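Local atomic coordinates of UDP-N-acetylglucosamine 4,6-dehydratase (Vibrio fischeri, PDB entry 3PVZ), a protein that binds NAD and probably acts as a lyase that removes water from the sugar of UDP-N-acetylglucosamine. Residues L8-R13 against L278-Y283; G208-G213 against I268-I273; K329-M334 against I342-S347. One frame throughout, in Å; residues are numbered along the deposited sequence.

Contact 1 of 3, residues L8-R13 against L278-Y283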
loop_
_atom_site.group_PDB
_atom_site.type_symbol
_atom_site.label_atom_id
_atom_site.label_comp_id
_atom_site.label_asym_id
_atom_site.label_seq_id
_atom_site.Cartn_x
_atom_site.Cartn_y
_atom_site.Cartn_z
ATOM N N LEU A 8 24.353 -7.152 0.625
ATOM C CA LEU A 8 25.265 -7.870 -0.271
ATOM C C LEU A 8 25.808 -9.133 0.354
ATOM O O LEU A 8 25.658 -10.223 -0.207
ATOM C CB LEU A 8 26.428 -6.971 -0.721
ATOM C CG LEU A 8 26.119 -6.045 -1.907
ATOM C CD1 LEU A 8 27.306 -5.125 -2.204
ATOM C CD2 LEU A 8 25.754 -6.850 -3.152
ATOM N N SER A 9 26.427 -9.011 1.521
ATOM C CA SER A 9 26.925 -10.204 2.189
ATOM C C SER A 9 25.799 -11.233 2.374
ATOM O O SER A 9 26.033 -12.409 2.200
ATOM C CB SER A 9 27.624 -9.875 3.522
ATOM O OG SER A 9 26.873 -8.953 4.295
ATOM N N LEU A 10 24.576 -10.802 2.668
ATOM C CA LEU A 10 23.454 -11.749 2.787
ATOM C C LEU A 10 23.143 -12.488 1.495
ATOM O O LEU A 10 22.773 -13.657 1.535
ATOM C CB LEU A 10 22.179 -11.085 3.293
ATOM C CG LEU A 10 22.113 -10.940 4.804
ATOM C CD1 LEU A 10 20.832 -10.293 5.189
ATOM C CD2 LEU A 10 22.236 -12.310 5.479
ATOM N N ILE A 11 23.302 -11.837 0.349
ATOM C CA ILE A 11 22.986 -12.512 -0.906
ATOM C C ILE A 11 24.243 -13.066 -1.564
ATOM O O ILE A 11 24.326 -13.172 -2.797
ATOM C CB ILE A 11 22.111 -11.635 -1.873
ATOM C CG1 ILE A 11 22.747 -10.271 -2.148
ATOM C CG2 ILE A 11 20.753 -11.442 -1.283
ATOM C CD1 ILE A 11 22.013 -9.442 -3.209
ATOM N N GLY A 12 25.224 -13.431 -0.740
ATOM C CA GLY A 12 26.372 -14.223 -1.203
ATOM C C GLY A 12 27.270 -13.540 -2.208
ATOM O O GLY A 12 27.854 -14.199 -3.064
ATOM N N ARG A 13 27.373 -12.217 -2.098
ATOM C CA ARG A 13 28.193 -11.393 -2.974
ATOM C C ARG A 13 28.901 -10.376 -2.102
ATOM O O ARG A 13 28.560 -10.210 -0.952
ATOM C CB ARG A 13 27.319 -10.642 -4.005
ATOM C CG ARG A 13 26.893 -11.467 -5.207
ATOM C CD ARG A 13 26.440 -10.574 -6.425
ATOM N NE ARG A 13 25.055 -10.107 -6.305
ATOM C CZ ARG A 13 24.672 -8.829 -6.342
ATOM N NH1 ARG A 13 25.545 -7.843 -6.509
ATOM N NH2 ARG A 13 23.392 -8.537 -6.224
ATOM N N LEU A 278 19.993 -14.814 10.068
ATOM C CA LEU A 278 19.967 -15.100 11.509
ATOM C C LEU A 278 21.361 -15.071 12.124
ATOM O O LEU A 278 21.527 -14.572 13.209
ATOM C CB LEU A 278 19.322 -16.452 11.779
ATOM C CG LEU A 278 17.824 -16.505 11.526
ATOM C CD1 LEU A 278 17.289 -17.931 11.575
ATOM C CD2 LEU A 278 17.118 -15.632 12.529
ATOM N N LYS A 279 22.370 -15.583 11.426
ATOM C CA LYS A 279 23.747 -15.552 11.949
ATOM C C LYS A 279 24.276 -14.129 12.003
ATOM O O LYS A 279 24.964 -13.760 12.948
ATOM C CB LYS A 279 24.683 -16.405 11.104
ATOM C CG LYS A 279 24.286 -17.862 11.079
ATOM C CD LYS A 279 25.491 -18.742 10.828
ATOM C CE LYS A 279 25.114 -20.207 10.705
ATOM N NZ LYS A 279 26.203 -20.910 9.990
ATOM N N GLN A 280 23.945 -13.330 10.991
ATOM C CA GLN A 280 24.342 -11.919 10.978
ATOM C C GLN A 280 23.664 -11.157 12.142
ATOM O O GLN A 280 24.209 -10.186 12.638
ATOM C CB GLN A 280 24.064 -11.269 9.601
ATOM C CG GLN A 280 25.256 -10.476 9.020
ATOM C CD GLN A 280 25.104 -10.113 7.525
ATOM O OE1 GLN A 280 25.747 -10.719 6.652
ATOM N NE2 GLN A 280 24.264 -9.112 7.235
ATOM N N LEU A 281 22.485 -11.623 12.573
ATOM C CA LEU A 281 21.764 -11.089 13.749
ATOM C C LEU A 281 22.225 -11.719 15.081
ATOM O O LEU A 281 21.767 -11.327 16.151
ATOM C CB LEU A 281 20.240 -11.314 13.585
ATOM C CG LEU A 281 19.343 -10.228 12.959
ATOM C CD1 LEU A 281 20.140 -9.245 12.117
ATOM C CD2 LEU A 281 18.203 -10.841 12.143
ATOM N N GLY A 282 23.103 -12.713 15.015
ATOM C CA GLY A 282 23.634 -13.359 16.215
ATOM C C GLY A 282 22.791 -14.515 16.713
ATOM O O GLY A 282 22.887 -14.894 17.881
ATOM N N TYR A 283 21.984 -15.097 15.828
ATOM C CA TYR A 283 21.135 -16.232 16.190
ATOM C C TYR A 283 21.548 -17.514 15.441
ATOM O O TYR A 283 22.026 -17.469 14.306
ATOM C CB TYR A 283 19.665 -15.920 15.890
ATOM C CG TYR A 283 19.007 -14.850 16.751
ATOM C CD1 TYR A 283 18.851 -15.020 18.129
ATOM C CD2 TYR A 283 18.477 -13.699 16.176
ATOM C CE1 TYR A 283 18.222 -14.042 18.916
ATOM C CE2 TYR A 283 17.852 -12.720 16.945
ATOM C CZ TYR A 283 17.721 -12.899 18.315
ATOM O OH TYR A 283 17.080 -11.930 19.060
#
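A small, partly polar surface contact joins S9 and L10, in the short N-terminal helix 7-10, to Q280 near the C-terminal end of the helix that begins at F270. The Q280 chain, extended beyond CG, carries its amide to S9 and L10. OE1 lies 3.2 Å from S9 OG. This link is tentative, because S9 OG is hydrogen-bonded to S6 O and the amide has a second modelled conformer. The other branch of the amide meets carbon, with NE2 3.7 Å from L10 CG. L10 CG stands anti to its own carbonyl carbon (chi1 -83°), which brings CG and CD2 to the Q280 amide, and the leucine crosses the glutamine obliquely while also packing on K276 and Y277 farther back in the same helix and on F205. Both segments close with a Schellman motif. In one, G12 has positive phi, with G12 N bonded to S9 O and R13 N to L8 O (3.2 Å); in the other, G282 takes that place, and Y283 N reaches L278 O at 2.7 Å. Beyond these turns R13 forms a salt bridge with E239 and bonds F234 O, and Y283 sets its ring edge-to-face with W307.

Contact 2 of 3, residues G208-G213 against I268-I273; sequences GSLLHG and ISFADI
L210 lays its CD1 methyl over one face of the F270 ring, 4.1 Å from the centroid and 20° off the ring normal, a CH-pi contact displaced toward the CG-CD1 side. L211, the next residue, meets the same ring in another way: its CD1 lies at the edge, in the ring plane, 3.9 Å from F270 CD1. Two consecutive leucines thus hold one phenyl ring by face and rim. L211 also reaches one turn farther along the opposing helix, where its CG is 4.1 Å from I273 CG2; that methyl points across because it stands anti to the isoleucine backbone N, with CG1 at chi1 -61°. The contact therefore brings together the first turns of two helices, each with a serine N-cap. S209 OG accepts from H212 N at 3.0 Å, and S269 OG from D272 N at 2.9 Å. S209 OG is also bonded to the carbonyl of S206, an NAD-binding residue, and S209 O accepts a hydrogen bond from R78 NH1 of the second subunit. A thiocyanate ion, probably from the crystallisation liquor, lies about 3 Å (nearest atoms) from the F270 side chain. Beyond this contact, F270 packs on A226 and P227 of strand 224-227 and on R232 of strand 231-235, while L211 rests on F234 of that second strand.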
loop_
_atom_site.group_PDB
_atom_site.type_symbol
_atom_site.label_atom_id
_atom_site.label_comp_id
_atom_site.label_asym_id
_atom_site.label_seq_id
_atom_site.Cartn_x
_atom_site.Cartn_y
_atom_site.Cartn_z
ATOM N N GLY A 208 6.760 -6.670 1.029
ATOM C CA GLY A 208 5.919 -7.790 0.681
ATOM C C GLY A 208 6.627 -9.122 0.366
ATOM O O GLY A 208 5.963 -10.138 0.260
ATOM N N SER A 209 7.946 -9.111 0.192
ATOM C CA SER A 209 8.705 -10.312 -0.151
ATOM C C SER A 209 8.904 -11.196 1.085
ATOM O O SER A 209 8.801 -10.739 2.225
ATOM C CB SER A 209 10.071 -9.928 -0.679
ATOM O OG SER A 209 10.966 -9.506 0.372
ATOM N N LEU A 210 9.220 -12.460 0.839
ATOM C CA LEU A 210 9.592 -13.377 1.898
ATOM C C LEU A 210 10.696 -12.814 2.787
ATOM O O LEU A 210 10.645 -12.930 3.999
ATOM C CB LEU A 210 10.007 -14.724 1.314
ATOM C CG LEU A 210 9.055 -15.906 1.426
ATOM C CD1 LEU A 210 9.808 -17.204 0.983
ATOM C CD2 LEU A 210 8.502 -16.068 2.873
ATOM N N LEU A 211 11.691 -12.204 2.175
ATOM C CA LEU A 211 12.802 -11.643 2.914
ATOM C C LEU A 211 12.333 -10.516 3.814
ATOM O O LEU A 211 12.767 -10.402 4.940
ATOM C CB LEU A 211 13.882 -11.124 1.968
ATOM C CG LEU A 211 15.075 -12.046 1.737
ATOM C CD1 LEU A 211 14.699 -13.409 1.086
ATOM C CD2 LEU A 211 16.089 -11.302 0.889
ATOM N N HIS A 212 11.458 -9.669 3.297
ATOM C CA HIS A 212 10.893 -8.604 4.091
ATOM C C HIS A 212 10.136 -9.240 5.258
ATOM O O HIS A 212 10.160 -8.733 6.371
ATOM C CB HIS A 212 9.964 -7.733 3.239
ATOM C CG HIS A 212 9.129 -6.803 4.031
ATOM N ND1 HIS A 212 9.575 -5.558 4.413
ATOM C CD2 HIS A 212 7.882 -6.940 4.546
ATOM C CE1 HIS A 212 8.626 -4.957 5.113
ATOM N NE2 HIS A 212 7.591 -5.777 5.209
ATOM N N GLY A 213 9.457 -10.341 4.970
ATOM C CA GLY A 213 8.854 -11.153 6.013
ATOM C C GLY A 213 9.824 -11.576 7.130
ATOM O O GLY A 213 9.444 -11.568 8.304
ATOM N N ILE A 268 20.563 -18.770 -4.894
ATOM C CA ILE A 268 20.604 -19.019 -3.466
ATOM C C ILE A 268 19.186 -19.320 -3.038
ATOM O O ILE A 268 18.249 -18.716 -3.523
ATOM C CB ILE A 268 21.057 -17.780 -2.653
ATOM C CG1 ILE A 268 22.458 -17.319 -3.034
ATOM C CG2 ILE A 268 21.023 -18.081 -1.126
ATOM C CD1 ILE A 268 22.706 -15.789 -2.685
ATOM N N SER A 269 19.021 -20.235 -2.103
ATOM C CA SER A 269 17.685 -20.592 -1.645
ATOM C C SER A 269 17.230 -19.614 -0.577
ATOM O O SER A 269 18.045 -18.939 0.022
ATOM C CB SER A 269 17.668 -22.036 -1.112
ATOM O OG SER A 269 18.114 -22.085 0.237
ATOM N N PHE A 270 15.923 -19.542 -0.374
ATOM C CA PHE A 270 15.349 -18.705 0.631
ATOM C C PHE A 270 15.780 -19.151 2.024
ATOM O O PHE A 270 16.051 -18.308 2.877
ATOM C CB PHE A 270 13.815 -18.709 0.538
ATOM C CG PHE A 270 13.277 -17.976 -0.655
ATOM C CD1 PHE A 270 13.265 -16.603 -0.675
ATOM C CD2 PHE A 270 12.820 -18.654 -1.761
ATOM C CE1 PHE A 270 12.796 -15.912 -1.758
ATOM C CE2 PHE A 270 12.343 -17.970 -2.866
ATOM C CZ PHE A 270 12.336 -16.583 -2.867
ATOM N N ALA A 271 15.787 -20.461 2.259
ATOM C CA ALA A 271 16.260 -21.006 3.527
ATOM C C ALA A 271 17.711 -20.595 3.793
ATOM O O ALA A 271 18.079 -20.206 4.923
ATOM C CB ALA A 271 16.144 -22.528 3.536
ATOM N N ASP A 272 18.532 -20.666 2.754
ATOM C CA ASP A 272 19.925 -20.319 2.898
ATOM C C ASP A 272 20.097 -18.835 3.250
ATOM O O ASP A 272 20.917 -18.508 4.105
ATOM C CB ASP A 272 20.723 -20.746 1.678
ATOM C CG ASP A 272 21.149 -22.234 1.749
ATOM O OD1 ASP A 272 20.952 -22.871 2.805
ATOM O OD2 ASP A 272 21.687 -22.776 0.758
ATOM N N ILE A 273 19.296 -17.956 2.658
ATOM C CA ILE A 273 19.344 -16.533 3.040
ATOM C C ILE A 273 18.914 -16.376 4.480
ATOM O O ILE A 273 19.544 -15.635 5.203
ATOM C CB ILE A 273 18.436 -15.624 2.201
ATOM C CG1 ILE A 273 18.803 -15.647 0.713
ATOM C CG2 ILE A 273 18.503 -14.167 2.706
ATOM C CD1 ILE A 273 20.201 -15.233 0.391
#

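Contact 3 of 3, residues K329-M334 against I342-S347; sequences KETLDM and IIKNDS
K344, on the inner strand 340-344 of an antiparallel beta hairpin, packs against T331 and D333 on the segment of the edge strand 332-333. Its CB lies 3.6 Å from T331 O. K344 CB and CG each lie 4.1 Å from T331 CG2. The chain then bends at chi2 (-82°) and chi3, so that CE passes 4.2 Å from D333 CB. NZ goes on to a salt bridge with D255 of strand 255-259, with a longer, weak ion pair to E252. D333 OD2 is 5.1 Å from K344 NZ, too far for direct contact. D333 OD1 accepts from the backbone N atoms of A335 and R336 in the hairpin connection. The hairpin forms one end of the mixed sheet of this Rossmann-type fold, with strand 340-344 bonded on its other side to strand 255-259. D333 and I342 are a hydrogen-bonded pair: D333 N donates to I342 O at 2.7 Å, and I342 N returns a more bent bond to D333 O, its donor above the carbonyl plane. L332 and I343 are the non-hydrogen-bonded pair, flanked by a straight bond from K344 N to T331 O (2.9 Å, 168° at the hydrogen). On the L332 and I343 face, E330 turns its OE1 to T327 OG1, and its CG packs 3.7 Å from I343 CG2.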
loop_
_atom_site.group_PDB
_atom_site.type_symbol
_atom_site.label_atom_id
_atom_site.label_comp_id
_atom_site.label_asym_id
_atom_site.label_seq_id
_atom_site.Cartn_x
_atom_site.Cartn_y
_atom_site.Cartn_z
ATOM N N LYS A 329 15.018 -16.890 -28.898
ATOM C CA LYS A 329 14.593 -16.108 -30.069
ATOM C C LYS A 329 14.416 -14.606 -29.767
ATOM O O LYS A 329 13.600 -13.934 -30.417
ATOM C CB LYS A 329 13.337 -16.691 -30.754
ATOM C CG LYS A 329 13.061 -16.029 -32.141
ATOM C CD LYS A 329 12.796 -16.999 -33.292
ATOM C CE LYS A 329 13.190 -16.333 -34.641
ATOM N NZ LYS A 329 12.607 -16.990 -35.862
ATOM N N GLU A 330 15.196 -14.081 -28.818
ATOM C CA GLU A 330 15.233 -12.644 -28.565
ATOM C C GLU A 330 16.478 -11.999 -29.158
ATOM O O GLU A 330 17.575 -12.569 -29.088
ATOM C CB GLU A 330 15.143 -12.356 -27.066
ATOM C CG GLU A 330 13.727 -11.992 -26.605
ATOM C CD GLU A 330 13.259 -12.792 -25.413
ATOM O OE1 GLU A 330 13.523 -14.017 -25.400
ATOM O OE2 GLU A 330 12.611 -12.206 -24.505
ATOM N N THR A 331 16.292 -10.826 -29.764
ATOM C CA THR A 331 17.398 -10.004 -30.239
ATOM C C THR A 331 18.001 -9.235 -29.061
ATOM O O THR A 331 17.300 -8.474 -28.380
ATOM C CB THR A 331 16.941 -8.990 -31.299
ATOM O OG1 THR A 331 16.335 -9.673 -32.394
ATOM C CG2 THR A 331 18.127 -8.193 -31.807
ATOM N N LEU A 332 19.290 -9.446 -28.829
ATOM C CA LEU A 332 19.996 -8.868 -27.720
ATOM C C LEU A 332 21.011 -7.828 -28.177
ATOM O O LEU A 332 21.518 -7.891 -29.279
ATOM C CB LEU A 332 20.730 -9.961 -26.951
ATOM C CG LEU A 332 19.894 -11.008 -26.215
ATOM C CD1 LEU A 332 19.119 -11.856 -27.196
ATOM C CD2 LEU A 332 20.803 -11.931 -25.361
ATOM N N ASP A 333 21.308 -6.874 -27.312
ATOM C CA ASP A 333 22.537 -6.106 -27.417
ATOM C C ASP A 333 23.323 -6.303 -26.106
ATOM O O ASP A 333 23.005 -5.690 -25.060
ATOM C CB ASP A 333 22.203 -4.638 -27.694
ATOM C CG ASP A 333 23.427 -3.726 -27.731
ATOM O OD1 ASP A 333 24.540 -4.155 -27.350
ATOM O OD2 ASP A 333 23.260 -2.542 -28.141
HETATM N N MSE A 334 24.332 -7.169 -26.172
HETATM C CA MSE A 334 25.210 -7.441 -25.031
HETATM C C MSE A 334 26.520 -6.663 -25.108
HETATM O O MSE A 334 27.350 -6.756 -24.191
HETATM C CB MSE A 334 25.527 -8.942 -24.924
HETATM C CG MSE A 334 24.299 -9.851 -24.856
HETATM SE SE MSE A 334 23.079 -9.398 -23.391
HETATM C CE MSE A 334 23.684 -10.765 -22.131
ATOM N N ILE A 342 20.591 -5.714 -22.938
ATOM C CA ILE A 342 19.452 -5.092 -23.565
ATOM C C ILE A 342 18.749 -6.093 -24.499
ATOM O O ILE A 342 19.370 -6.699 -25.394
ATOM C CB ILE A 342 19.882 -3.885 -24.369
ATOM C CG1 ILE A 342 20.735 -2.950 -23.527
ATOM C CG2 ILE A 342 18.683 -3.149 -24.914
ATOM C CD1 ILE A 342 21.082 -1.654 -24.237
ATOM N N ILE A 343 17.455 -6.273 -24.275
ATOM C CA ILE A 343 16.601 -6.954 -25.231
ATOM C C ILE A 343 15.963 -5.874 -26.054
ATOM O O ILE A 343 15.447 -4.875 -25.537
ATOM C CB ILE A 343 15.481 -7.781 -24.596
ATOM C CG1 ILE A 343 16.048 -8.850 -23.658
ATOM C CG2 ILE A 343 14.605 -8.478 -25.690
ATOM C CD1 ILE A 343 14.975 -9.533 -22.840
ATOM N N LYS A 344 16.058 -6.058 -27.350
ATOM C CA LYS A 344 15.408 -5.195 -28.297
ATOM C C LYS A 344 14.011 -5.742 -28.450
ATOM O O LYS A 344 13.805 -6.632 -29.241
ATOM C CB LYS A 344 16.151 -5.292 -29.635
ATOM C CG LYS A 344 17.608 -4.833 -29.529
ATOM C CD LYS A 344 17.604 -3.352 -29.609
ATOM C CE LYS A 344 18.638 -2.727 -28.796
ATOM N NZ LYS A 344 18.417 -1.243 -28.896
ATOM N N ASN A 345 13.054 -5.257 -27.666
ATOM C CA ASN A 345 11.705 -5.861 -27.711
ATOM C C ASN A 345 11.097 -5.691 -29.099
ATOM O O ASN A 345 11.153 -4.624 -29.673
ATOM C CB ASN A 345 10.778 -5.241 -26.660
ATOM C CG ASN A 345 9.544 -6.095 -26.364
ATOM O OD1 ASN A 345 9.342 -7.153 -26.947
ATOM N ND2 ASN A 345 8.734 -5.642 -25.403
ATOM N N ASP A 346 10.557 -6.763 -29.644
ATOM C CA ASP A 346 9.728 -6.667 -30.845
ATOM C C ASP A 346 8.355 -7.363 -30.680
ATOM O O ASP A 346 7.793 -7.778 -31.666
ATOM C CB ASP A 346 10.482 -7.210 -32.066
ATOM C CG ASP A 346 10.994 -8.613 -31.851
ATOM O OD1 ASP A 346 10.956 -9.096 -30.697
ATOM O OD2 ASP A 346 11.438 -9.238 -32.828
ATOM N N SER A 347 7.816 -7.445 -29.453
ATOM C CA SER A 347 6.420 -7.878 -29.204
ATOM C C SER A 347 5.484 -7.061 -30.063
ATOM O O SER A 347 5.746 -5.886 -30.264
ATOM C CB SER A 347 5.970 -7.607 -27.749
ATOM O OG SER A 347 6.970 -7.868 -26.791
#

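From the N terminus, the chain leaves helix 7-10 and passes through the NAD-binding part of the fold before contact 1 closes a loop of more than 260 residues near the C-terminal end of the helix that begins at F270. Contact 2 lies within that loop, bringing the start of helix 210-219 to the start of that same helix, which thereby serves both contacts. The two also touch directly: I273 CD1 lies 3.2 Å from L10 O, and the centres of the two contacts are 12 Å apart. Contact 3 opens only after both have closed. It is a local hairpin at one edge of the nine-stranded sheet, its centre about 30 Å from that of contact 2 and 36 Å from that of contact 1.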